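PDB 5HSX: putative alpha-ketoglutarate-dependent taurine dioxygenase from Burkholderia xenovorans, which probably acts as an iron(II)- and 2-oxoglutarate-dependent dioxygenase of the TfdA/TauD family, though its own substrate is not established. Local coordinates for residues V59-E64 against T150-L155; E49-L54 against P132-I137; V73-Q78 against V263-N268; F256-G261 against F284-Y289. All blocks are in the same frame, centred on the assembly; numbering follows the deposited sequence.

Overall arrangement
The four contacts belong to one cupin-type double-stranded beta-helix, built round a mixed sheet and a smaller antiparallel sheet. Interaction 1 bridges the two sheets from strand 59-62 to strand 150-154. Interactions 2 and 3, with centres about 6 Å apart, set helices 44-57 and 69-77 against the start of strand 135-140 and strand 263-267 of the mixed sheet. Interaction 4 packs the loop after strand 253-256 against strand 287-293; its centre lies about 20 Å from that of interaction 2. Along the chain, interactions 1, 2 and 3 interlock, each opening before another closes, and interaction 4 opens within the span of interaction 3. Distant segments thus build one core, interaction 1 coming nearest the metal site.

Interaction 1: V59-E64 against T150-L155; sequences VVFFRE and TQWTNL. With EDO (1,2-ethanediol), chain O.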
# COMPACT_ATOMS: atom_id res chain seq x y z
N VAL B 59 -2.88 -4.88 -14.24
CA VAL B 59 -4.23 -4.44 -13.90
C VAL B 59 -4.46 -3.08 -14.55
O VAL B 59 -3.59 -2.20 -14.48
CB VAL B 59 -4.48 -4.36 -12.38
CG1 VAL B 59 -3.44 -3.45 -11.65
CG2 VAL B 59 -5.90 -3.88 -12.10
N VAL B 60 -5.60 -2.91 -15.21
CA VAL B 60 -5.93 -1.64 -15.84
C VAL B 60 -7.24 -1.14 -15.25
O VAL B 60 -8.10 -1.92 -14.83
CB VAL B 60 -5.99 -1.73 -17.38
CG1 VAL B 60 -4.60 -2.09 -17.93
CG2 VAL B 60 -7.03 -2.77 -17.83
N PHE B 61 -7.39 0.19 -15.21
CA PHE B 61 -8.52 0.82 -14.56
C PHE B 61 -9.23 1.77 -15.51
O PHE B 61 -8.60 2.45 -16.32
CB PHE B 61 -8.08 1.61 -13.31
CG PHE B 61 -7.31 0.78 -12.31
CD1 PHE B 61 -7.98 -0.08 -11.45
CD2 PHE B 61 -5.93 0.88 -12.23
CE1 PHE B 61 -7.28 -0.83 -10.51
CE2 PHE B 61 -5.22 0.13 -11.30
CZ PHE B 61 -5.90 -0.73 -10.43
N PHE B 62 -10.56 1.82 -15.40
CA PHE B 62 -11.39 2.77 -16.12
C PHE B 62 -12.14 3.63 -15.11
O PHE B 62 -12.41 3.19 -13.99
CB PHE B 62 -12.40 2.07 -17.06
CG PHE B 62 -11.78 1.08 -18.01
CD1 PHE B 62 -11.45 1.45 -19.31
CD2 PHE B 62 -11.53 -0.23 -17.61
CE1 PHE B 62 -10.89 0.52 -20.20
CE2 PHE B 62 -10.97 -1.15 -18.49
CZ PHE B 62 -10.65 -0.77 -19.78
N ARG B 63 -12.46 4.85 -15.52
CA ARG B 63 -13.23 5.78 -14.70
C ARG B 63 -14.47 6.24 -15.45
O ARG B 63 -14.48 6.29 -16.69
CB ARG B 63 -12.40 7.02 -14.31
CG ARG B 63 -11.12 6.73 -13.57
CD ARG B 63 -11.37 6.27 -12.15
NE ARG B 63 -10.15 6.35 -11.35
CZ ARG B 63 -10.09 6.07 -10.05
NH1 ARG B 63 -11.17 5.68 -9.39
NH2 ARG B 63 -8.93 6.18 -9.40
N GLU B 64 -15.51 6.58 -14.69
CA GLU B 64 -16.73 7.17 -15.24
C GLU B 64 -17.40 6.25 -16.26
O GLU B 64 -17.88 6.70 -17.30
CB GLU B 64 -16.46 8.54 -15.86
CG GLU B 64 -15.93 9.58 -14.89
CD GLU B 64 -16.94 9.93 -13.83
OE1 GLU B 64 -16.61 9.81 -12.63
OE2 GLU B 64 -18.07 10.32 -14.19
N THR B 150 -8.45 -0.91 -2.96
CA THR B 150 -7.96 -2.23 -3.33
C THR B 150 -6.50 -2.12 -3.74
O THR B 150 -6.07 -1.10 -4.30
CB THR B 150 -8.79 -2.83 -4.48
OG1 THR B 150 -10.18 -2.79 -4.14
CG2 THR B 150 -8.39 -4.28 -4.76
N GLN B 151 -5.72 -3.17 -3.48
CA GLN B 151 -4.33 -3.21 -3.91
C GLN B 151 -4.06 -4.47 -4.73
O GLN B 151 -4.69 -5.51 -4.52
CB GLN B 151 -3.35 -3.16 -2.74
CG GLN B 151 -3.59 -1.99 -1.77
CD GLN B 151 -2.41 -1.75 -0.86
OE1 GLN B 151 -1.27 -1.73 -1.30
NE2 GLN B 151 -2.69 -1.54 0.43
N TRP B 152 -3.10 -4.35 -5.64
CA TRP B 152 -2.61 -5.47 -6.43
C TRP B 152 -1.09 -5.54 -6.32
O TRP B 152 -0.42 -4.52 -6.13
CB TRP B 152 -2.99 -5.34 -7.93
CG TRP B 152 -4.45 -5.58 -8.25
CD1 TRP B 152 -5.00 -6.71 -8.79
CD2 TRP B 152 -5.53 -4.66 -8.06
NE1 TRP B 152 -6.36 -6.55 -8.94
CE2 TRP B 152 -6.71 -5.30 -8.51
CE3 TRP B 152 -5.61 -3.35 -7.57
CZ2 TRP B 152 -7.95 -4.67 -8.47
CZ3 TRP B 152 -6.86 -2.73 -7.53
CH2 TRP B 152 -8.01 -3.39 -7.98
N THR B 153 -0.54 -6.74 -6.50
CA THR B 153 0.90 -6.88 -6.56
C THR B 153 1.29 -7.67 -7.80
O THR B 153 0.53 -8.52 -8.28
CB THR B 153 1.45 -7.54 -5.30
OG1 THR B 153 2.88 -7.55 -5.38
CG2 THR B 153 0.90 -8.98 -5.13
N ASN B 154 2.48 -7.37 -8.32
CA ASN B 154 2.95 -7.90 -9.60
C ASN B 154 3.79 -9.14 -9.32
O ASN B 154 4.94 -9.04 -8.89
CB ASN B 154 3.75 -6.81 -10.32
CG ASN B 154 4.29 -7.26 -11.65
OD1 ASN B 154 4.39 -8.45 -11.94
ND2 ASN B 154 4.67 -6.29 -12.48
N LEU B 155 3.22 -10.33 -9.57
CA LEU B 155 3.92 -11.58 -9.28
C LEU B 155 5.05 -11.86 -10.25
O LEU B 155 5.94 -12.67 -9.94
CB LEU B 155 2.93 -12.75 -9.30
CG LEU B 155 1.78 -12.60 -8.28
CD1 LEU B 155 0.87 -13.82 -8.35
CD2 LEU B 155 2.34 -12.44 -6.90
C1 EDO O . -6.50 -0.22 3.08
O1 EDO O . -7.62 -1.10 3.21
C2 EDO O . -5.82 -0.43 1.73
O2 EDO O . -5.32 -1.77 1.65
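V59 and F61 both meet the indole of W152 across the interior of the double-stranded beta-helix, where strand 59-62 of the mixed sheet looks at strand 150-154 of the smaller one. The side chains of V59 and W152 cross at about a right angle. CG2 of V59 lies anti to its own backbone N (chi1 56° for CG1), which drops this methyl onto one face of the indole; it makes a CH-pi contact, 4.1 Å from the centroid of the five-membered ring of W152. F61 arrives from the opposite direction to W152. With CG anti to the carbonyl carbon, its ring reaches across to present an edge to the indole face in an offset edge-to-face pair: the F61 centroid is 5.3 Å from that of the six-membered ring of W152, with planes at 69°. F61 CE1 comes within 3.6 Å of W152 CZ3. On the face turned from V59, the indole is covered near its rim by CG2 of T150, 3.3 Å above the W152 plane, so methyl groups clamp it from two sides.

Further aromatics extend the cluster. F61 stacks on F256, while W152 also meets the rings of W266 and H273, the latter a ligand of the bound sodium ion. The W152 side chain is about 8 Å from that ion, so the cluster probably lines its surroundings. Q151, just before W152, sets off away from 59-64 and packs on P250 of the second subunit; its NE2 reaches O2 of an ethanediol, probably from the crystallisation liquor, in an almost straight hydrogen bond of 2.9 Å (169°).

Interaction 2: E49-L54 against P132-I137; sequences EIRAAL and PPWASI
R51 and L54, one helical turn apart, close on the benzenoid end of W134, tying helix 44-57 to the mixed sheet of the double-stranded beta-helix just before strand 135-140. The arginine chain is extended from CG to NE and brings its guanidinium over the outer rim of the indole, the two planes tilted by 39°. R51 NH2 is 3.5 Å from W134 CZ2, and CH2 of the same indole lies over one face of the guanidinium. L54 supplies the apolar partner: its CD2 touches W134 CZ3 at 3.8 Å. The methyl CB of A135 packs on the side of the indole turned from R51, 3.4 Å above the W134 plane.

In the next shell, E212 forms a salt bridge with R51 NH2 and the carbonyl O of F79 accepts from NH1, which fixes the rotation of the guanidinium. L54 also leans on F265. The backbone of W134 is bonded to N268 and L293, so the indole projects from firmly held chain.

No hydrogen bond joins the two segments. With NH2 engaged by E212 and NH1 by F79, the guanidinium offers W134 mainly a van der Waals contact, its charge probably balanced in large part by the glutamate.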
# COMPACT_ATOMS: atom_id res chain seq x y z
N GLU B 49 -5.94 -3.32 -28.02
CA GLU B 49 -5.13 -2.36 -27.27
C GLU B 49 -5.35 -2.51 -25.77
O GLU B 49 -4.39 -2.42 -24.99
CB GLU B 49 -5.44 -0.93 -27.70
CG GLU B 49 -4.90 -0.60 -29.08
CD GLU B 49 -5.36 0.77 -29.57
OE1 GLU B 49 -4.71 1.32 -30.49
OE2 GLU B 49 -6.37 1.28 -29.06
N ILE B 50 -6.60 -2.70 -25.35
CA ILE B 50 -6.89 -2.92 -23.94
C ILE B 50 -6.21 -4.20 -23.46
O ILE B 50 -5.60 -4.23 -22.39
CB ILE B 50 -8.41 -2.96 -23.70
CG1 ILE B 50 -9.02 -1.58 -23.98
CG2 ILE B 50 -8.73 -3.42 -22.28
CD1 ILE B 50 -10.54 -1.58 -23.96
N ARG B 51 -6.29 -5.26 -24.27
CA ARG B 51 -5.69 -6.53 -23.88
C ARG B 51 -4.18 -6.40 -23.73
O ARG B 51 -3.60 -6.95 -22.79
CB ARG B 51 -6.02 -7.63 -24.91
CG ARG B 51 -5.71 -9.02 -24.36
CD ARG B 51 -5.90 -10.16 -25.38
NE ARG B 51 -5.79 -11.43 -24.66
CZ ARG B 51 -6.83 -12.10 -24.17
NH1 ARG B 51 -8.07 -11.64 -24.36
NH2 ARG B 51 -6.64 -13.22 -23.49
N ALA B 52 -3.54 -5.67 -24.64
CA ALA B 52 -2.09 -5.49 -24.56
C ALA B 52 -1.71 -4.66 -23.34
O ALA B 52 -0.70 -4.94 -22.68
CB ALA B 52 -1.58 -4.84 -25.84
N ALA B 53 -2.49 -3.63 -23.03
CA ALA B 53 -2.23 -2.83 -21.84
C ALA B 53 -2.40 -3.67 -20.58
O ALA B 53 -1.64 -3.52 -19.62
CB ALA B 53 -3.17 -1.62 -21.81
N LEU B 54 -3.39 -4.56 -20.57
CA LEU B 54 -3.60 -5.44 -19.43
C LEU B 54 -2.43 -6.40 -19.25
O LEU B 54 -1.93 -6.58 -18.14
CB LEU B 54 -4.91 -6.21 -19.61
CG LEU B 54 -5.22 -7.33 -18.61
CD1 LEU B 54 -5.47 -6.77 -17.20
CD2 LEU B 54 -6.41 -8.16 -19.11
N PRO B 132 -7.84 -21.88 -12.45
CA PRO B 132 -8.29 -20.60 -11.90
C PRO B 132 -8.66 -19.63 -13.01
O PRO B 132 -8.11 -19.70 -14.13
CB PRO B 132 -7.07 -20.10 -11.11
CG PRO B 132 -6.27 -21.37 -10.83
CD PRO B 132 -6.45 -22.19 -12.08
N PRO B 133 -9.59 -18.71 -12.76
CA PRO B 133 -9.96 -17.74 -13.80
C PRO B 133 -8.76 -16.87 -14.16
O PRO B 133 -7.97 -16.49 -13.30
CB PRO B 133 -11.07 -16.90 -13.14
CG PRO B 133 -10.83 -17.07 -11.66
CD PRO B 133 -10.34 -18.49 -11.51
N TRP B 134 -8.61 -16.59 -15.46
CA TRP B 134 -7.43 -15.83 -15.85
C TRP B 134 -7.58 -14.34 -15.58
O TRP B 134 -6.56 -13.65 -15.48
CB TRP B 134 -7.08 -16.10 -17.32
CG TRP B 134 -7.88 -15.37 -18.36
CD1 TRP B 134 -8.99 -15.83 -19.03
CD2 TRP B 134 -7.59 -14.07 -18.90
NE1 TRP B 134 -9.41 -14.88 -19.94
CE2 TRP B 134 -8.57 -13.80 -19.88
CE3 TRP B 134 -6.59 -13.12 -18.65
CZ2 TRP B 134 -8.59 -12.61 -20.60
CZ3 TRP B 134 -6.61 -11.93 -19.37
CH2 TRP B 134 -7.61 -11.69 -20.33
N ALA B 135 -8.80 -13.83 -15.46
CA ALA B 135 -8.99 -12.39 -15.26
C ALA B 135 -10.31 -12.15 -14.56
O ALA B 135 -11.22 -12.99 -14.61
CB ALA B 135 -8.98 -11.63 -16.59
N SER B 136 -10.42 -10.98 -13.95
CA SER B 136 -11.69 -10.54 -13.39
C SER B 136 -11.91 -9.08 -13.76
O SER B 136 -10.95 -8.32 -13.94
CB SER B 136 -11.74 -10.71 -11.86
OG SER B 136 -11.05 -11.89 -11.45
N ILE B 137 -13.18 -8.69 -13.87
CA ILE B 137 -13.58 -7.33 -14.17
C ILE B 137 -14.56 -6.89 -13.10
O ILE B 137 -15.68 -7.40 -13.03
CB ILE B 137 -14.20 -7.21 -15.57
CG1 ILE B 137 -13.18 -7.63 -16.62
CG2 ILE B 137 -14.71 -5.78 -15.81
CD1 ILE B 137 -13.77 -7.94 -17.95

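Interaction 3: V73-Q78 against V263-N268; sequences VAFSAQ and VAFWDN
F75 of helix 69-77 and F265 of strand 263-267 join a helix to the outer surface of the mixed sheet in the double-stranded beta-helix. The contact is wholly aromatic and apolar. F75 CZ approaches F265 CD2 at 4.2 Å, and the ring centroids of the pair are 6.0 Å apart with planes at 74°, so the rings meet obliquely. Both side chains have CG anti to the backbone N (chi1 170° for F75, -175° for F265), which throws the rings outward from helix and strand to converge. F79 closes the cluster, touching F75 and meeting F265 edge-to-face, while I137 also packs on F265.

No hydrogen bond crosses between the segments; the polar links lie within each or go to neighbours. Within 73-78, the carbonyl O of F75 receives the backbone N of Q78 and, weakly, Q78 NE2, each at 3.3 Å. Hydrogen bonds from the strand backbone join V263 and F265 to F62 and V60. D267, further along, forms a salt bridge with R269 and a hydrogen bond with H210. Within the strand segment, W266 NE1 gives N268 OD1 a short but bent, weak hydrogen bond of 2.8 Å.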
# COMPACT_ATOMS: atom_id res chain seq x y z
N VAL B 73 -21.36 -7.52 -18.75
CA VAL B 73 -21.13 -8.84 -19.35
C VAL B 73 -20.66 -8.69 -20.79
O VAL B 73 -19.72 -9.38 -21.22
CB VAL B 73 -22.40 -9.70 -19.25
CG1 VAL B 73 -22.28 -10.96 -20.12
CG2 VAL B 73 -22.68 -10.07 -17.80
N ALA B 74 -21.29 -7.79 -21.55
CA ALA B 74 -20.91 -7.62 -22.95
C ALA B 74 -19.47 -7.16 -23.09
O ALA B 74 -18.74 -7.62 -23.98
CB ALA B 74 -21.86 -6.64 -23.64
N PHE B 75 -19.03 -6.23 -22.23
CA PHE B 75 -17.64 -5.82 -22.25
C PHE B 75 -16.72 -6.99 -21.96
O PHE B 75 -15.70 -7.18 -22.64
CB PHE B 75 -17.39 -4.70 -21.24
CG PHE B 75 -15.93 -4.38 -21.03
CD1 PHE B 75 -15.23 -3.62 -21.95
CD2 PHE B 75 -15.26 -4.84 -19.90
CE1 PHE B 75 -13.88 -3.32 -21.75
CE2 PHE B 75 -13.91 -4.55 -19.70
CZ PHE B 75 -13.22 -3.79 -20.63
N SER B 76 -17.06 -7.79 -20.94
CA SER B 76 -16.21 -8.89 -20.53
C SER B 76 -16.07 -9.94 -21.62
O SER B 76 -14.98 -10.50 -21.81
CB SER B 76 -16.78 -9.52 -19.26
OG SER B 76 -17.01 -8.54 -18.28
N ALA B 77 -17.15 -10.23 -22.34
CA ALA B 77 -17.13 -11.31 -23.33
C ALA B 77 -16.21 -11.00 -24.50
O ALA B 77 -15.89 -11.91 -25.28
CB ALA B 77 -18.54 -11.60 -23.84
N GLN B 78 -15.79 -9.75 -24.66
CA GLN B 78 -14.84 -9.41 -25.71
C GLN B 78 -13.44 -9.90 -25.40
O GLN B 78 -12.58 -9.87 -26.29
CB GLN B 78 -14.84 -7.89 -25.92
CG GLN B 78 -16.19 -7.35 -26.38
CD GLN B 78 -16.25 -5.83 -26.39
OE1 GLN B 78 -16.75 -5.23 -27.35
NE2 GLN B 78 -15.78 -5.20 -25.32
N VAL B 263 -13.85 0.91 -12.88
CA VAL B 263 -13.72 -0.49 -13.29
C VAL B 263 -12.27 -0.90 -13.12
O VAL B 263 -11.36 -0.15 -13.51
CB VAL B 263 -14.18 -0.71 -14.75
CG1 VAL B 263 -14.05 -2.20 -15.13
CG2 VAL B 263 -15.62 -0.22 -14.95
N ALA B 264 -12.04 -2.07 -12.54
CA ALA B 264 -10.72 -2.68 -12.45
C ALA B 264 -10.73 -3.99 -13.21
O ALA B 264 -11.63 -4.82 -13.03
CB ALA B 264 -10.31 -2.91 -10.99
N PHE B 265 -9.72 -4.19 -14.06
CA PHE B 265 -9.61 -5.35 -14.95
C PHE B 265 -8.21 -5.90 -14.73
O PHE B 265 -7.23 -5.25 -15.10
CB PHE B 265 -9.83 -4.89 -16.41
CG PHE B 265 -9.86 -6.00 -17.46
CD1 PHE B 265 -9.80 -7.35 -17.14
CD2 PHE B 265 -9.98 -5.64 -18.79
CE1 PHE B 265 -9.85 -8.31 -18.14
CE2 PHE B 265 -10.03 -6.60 -19.80
CZ PHE B 265 -9.96 -7.94 -19.47
N TRP B 266 -8.09 -7.07 -14.10
CA TRP B 266 -6.76 -7.55 -13.74
C TRP B 266 -6.51 -8.97 -14.25
O TRP B 266 -7.44 -9.76 -14.44
CB TRP B 266 -6.50 -7.51 -12.23
CG TRP B 266 -7.33 -8.40 -11.35
CD1 TRP B 266 -7.00 -9.66 -10.92
CD2 TRP B 266 -8.57 -8.07 -10.72
NE1 TRP B 266 -7.98 -10.14 -10.09
CE2 TRP B 266 -8.95 -9.18 -9.94
CE3 TRP B 266 -9.40 -6.95 -10.75
CZ2 TRP B 266 -10.14 -9.21 -9.20
CZ3 TRP B 266 -10.58 -6.97 -10.00
CH2 TRP B 266 -10.94 -8.10 -9.24
N ASP B 267 -5.23 -9.25 -14.47
CA ASP B 267 -4.74 -10.52 -14.99
C ASP B 267 -4.33 -11.38 -13.80
O ASP B 267 -3.27 -11.18 -13.20
CB ASP B 267 -3.57 -10.29 -15.95
CG ASP B 267 -3.07 -11.57 -16.60
OD1 ASP B 267 -3.47 -12.67 -16.16
OD2 ASP B 267 -2.27 -11.48 -17.56
N ASN B 268 -5.18 -12.35 -13.45
CA ASN B 268 -4.93 -13.26 -12.33
C ASN B 268 -3.74 -14.18 -12.55
O ASN B 268 -3.31 -14.84 -11.60
CB ASN B 268 -6.15 -14.13 -12.06
CG ASN B 268 -7.25 -13.39 -11.38
OD1 ASN B 268 -7.04 -12.79 -10.32
ND2 ASN B 268 -8.44 -13.43 -11.97

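Interaction 4: F256-G261 against F284-Y289; sequences FKWQAG and FDRQLY
L288 lays its CD2 methyl over the six-membered ring of W258, 3.7 Å from the centroid and 5° off the normal, a CH-pi contact. On the opposite face of the indole lies F256, whose CE2 is 3.6 Å above the W258 plane, so W258 is sandwiched between an aliphatic and an aromatic partner. In L288, chi1 of -60° carries CG beside the backbone N, and chi2 of 89° sets CD2 over the indole while CD1 sits over the centre of the R286 guanidinium, 3.5 Å above its plane.

The extended R286 chain crosses W258 at about a right angle. The guanidinium stands almost perpendicular to the indole and turns its edge toward the pyrrole end, with R286 NH2 4.0 Å from W258 NE1. R286 CZ is 5.4 Å from the centroid of the five-membered ring of W258, so any cation-pi attraction is weak at most.

The loop between strands 253-256 and 263-267 is thereby packed onto the beginning of strand 287-293. L138 and A264 adjoin the indole from the mixed sheet, and G261 is bonded through its backbone to G140 and Q65. Q287 donates NE2 to the carbonyl O of L288 at 3.0 Å, from above the carbonyl plane, and also meets S100 OG.

W258 NE1 and R286 NH2 are both donors and cannot satisfy each other. The indole N-H goes to T150 OG1, while R286 NH1 bonds a glycerol, probably from the crystallisation liquor, and NH2 weakly the carbonyl O of G148, leaving van der Waals and CH-pi forces to carry the contact.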
# COMPACT_ATOMS: atom_id res chain seq x y z
N PHE B 256 -5.56 1.45 -5.40
CA PHE B 256 -6.61 2.05 -6.21
C PHE B 256 -7.71 2.56 -5.29
O PHE B 256 -8.26 1.78 -4.51
CB PHE B 256 -7.18 1.04 -7.20
CG PHE B 256 -8.18 1.60 -8.18
CD1 PHE B 256 -7.78 2.48 -9.18
CD2 PHE B 256 -9.51 1.21 -8.13
CE1 PHE B 256 -8.70 2.98 -10.09
CE2 PHE B 256 -10.43 1.69 -9.05
CZ PHE B 256 -10.02 2.58 -10.03
N LYS B 257 -8.03 3.84 -5.39
CA LYS B 257 -9.15 4.41 -4.66
C LYS B 257 -10.35 4.46 -5.59
O LYS B 257 -10.31 5.14 -6.63
CB LYS B 257 -8.82 5.79 -4.10
CG LYS B 257 -10.01 6.40 -3.36
CD LYS B 257 -9.61 7.66 -2.61
CE LYS B 257 -10.74 8.16 -1.72
NZ LYS B 257 -11.97 8.56 -2.47
N TRP B 258 -11.40 3.74 -5.22
CA TRP B 258 -12.58 3.60 -6.07
C TRP B 258 -13.40 4.88 -6.11
O TRP B 258 -13.41 5.68 -5.17
CB TRP B 258 -13.47 2.46 -5.56
CG TRP B 258 -12.84 1.14 -5.75
CD1 TRP B 258 -11.96 0.51 -4.91
CD2 TRP B 258 -13.02 0.26 -6.87
NE1 TRP B 258 -11.59 -0.70 -5.44
CE2 TRP B 258 -12.23 -0.88 -6.64
CE3 TRP B 258 -13.79 0.33 -8.04
CZ2 TRP B 258 -12.17 -1.94 -7.54
CZ3 TRP B 258 -13.73 -0.72 -8.93
CH2 TRP B 258 -12.93 -1.84 -8.68
N GLN B 259 -14.09 5.07 -7.23
CA GLN B 259 -15.18 6.01 -7.35
C GLN B 259 -16.33 5.29 -8.03
O GLN B 259 -16.14 4.26 -8.68
CB GLN B 259 -14.79 7.26 -8.17
CG GLN B 259 -13.63 8.06 -7.58
CD GLN B 259 -13.23 9.21 -8.47
OE1 GLN B 259 -14.08 9.93 -8.99
NE2 GLN B 259 -11.93 9.39 -8.67
N ALA B 260 -17.54 5.83 -7.87
CA ALA B 260 -18.67 5.31 -8.63
C ALA B 260 -18.33 5.34 -10.11
O ALA B 260 -17.76 6.31 -10.61
CB ALA B 260 -19.93 6.13 -8.35
N GLY B 261 -18.65 4.25 -10.81
CA GLY B 261 -18.33 4.15 -12.22
C GLY B 261 -16.93 3.69 -12.52
O GLY B 261 -16.55 3.64 -13.70
N PHE B 284 -20.45 3.75 5.51
CA PHE B 284 -20.84 3.89 4.11
C PHE B 284 -21.23 2.56 3.48
O PHE B 284 -20.63 1.52 3.76
CB PHE B 284 -19.69 4.49 3.30
CG PHE B 284 -19.14 5.77 3.85
CD1 PHE B 284 -17.79 5.87 4.18
CD2 PHE B 284 -19.95 6.88 4.03
CE1 PHE B 284 -17.26 7.05 4.68
CE2 PHE B 284 -19.43 8.06 4.54
CZ PHE B 284 -18.09 8.15 4.86
N ASP B 285 -22.23 2.61 2.61
CA ASP B 285 -22.60 1.44 1.82
C ASP B 285 -21.63 1.28 0.66
O ASP B 285 -21.03 2.24 0.18
CB ASP B 285 -24.03 1.58 1.29
CG ASP B 285 -25.07 1.32 2.37
OD1 ASP B 285 -24.75 1.49 3.56
OD2 ASP B 285 -26.21 0.94 2.01
N ARG B 286 -21.47 0.03 0.21
CA ARG B 286 -20.50 -0.29 -0.83
C ARG B 286 -21.04 -1.44 -1.65
O ARG B 286 -21.29 -2.52 -1.11
CB ARG B 286 -19.14 -0.64 -0.21
CG ARG B 286 -18.00 -0.81 -1.21
CD ARG B 286 -16.68 -0.99 -0.45
NE ARG B 286 -15.50 -1.05 -1.30
CZ ARG B 286 -14.94 -2.18 -1.73
NH1 ARG B 286 -15.49 -3.35 -1.40
NH2 ARG B 286 -13.85 -2.16 -2.49
N GLN B 287 -21.24 -1.22 -2.95
CA GLN B 287 -21.79 -2.23 -3.84
C GLN B 287 -20.96 -2.26 -5.12
O GLN B 287 -20.87 -1.26 -5.83
CB GLN B 287 -23.26 -1.94 -4.18
CG GLN B 287 -23.86 -2.95 -5.16
CD GLN B 287 -24.10 -4.32 -4.53
OE1 GLN B 287 -24.83 -4.45 -3.56
NE2 GLN B 287 -23.48 -5.35 -5.10
N LEU B 288 -20.36 -3.41 -5.39
CA LEU B 288 -19.64 -3.64 -6.63
C LEU B 288 -20.18 -4.91 -7.28
O LEU B 288 -20.89 -5.70 -6.64
CB LEU B 288 -18.13 -3.76 -6.40
CG LEU B 288 -17.41 -2.55 -5.77
CD1 LEU B 288 -17.42 -2.65 -4.25
CD2 LEU B 288 -15.98 -2.43 -6.30
N TYR B 289 -19.85 -5.10 -8.55
CA TYR B 289 -20.22 -6.31 -9.27
C TYR B 289 -19.01 -6.79 -10.05
O TYR B 289 -18.24 -5.98 -10.57
CB TYR B 289 -21.40 -6.07 -10.23
CG TYR B 289 -22.65 -5.69 -9.49
CD1 TYR B 289 -23.47 -6.66 -8.92
CD2 TYR B 289 -23.01 -4.35 -9.36
CE1 TYR B 289 -24.63 -6.30 -8.23
CE2 TYR B 289 -24.16 -3.99 -8.67
CZ TYR B 289 -24.96 -4.96 -8.12
OH TYR B 289 -26.10 -4.58 -7.44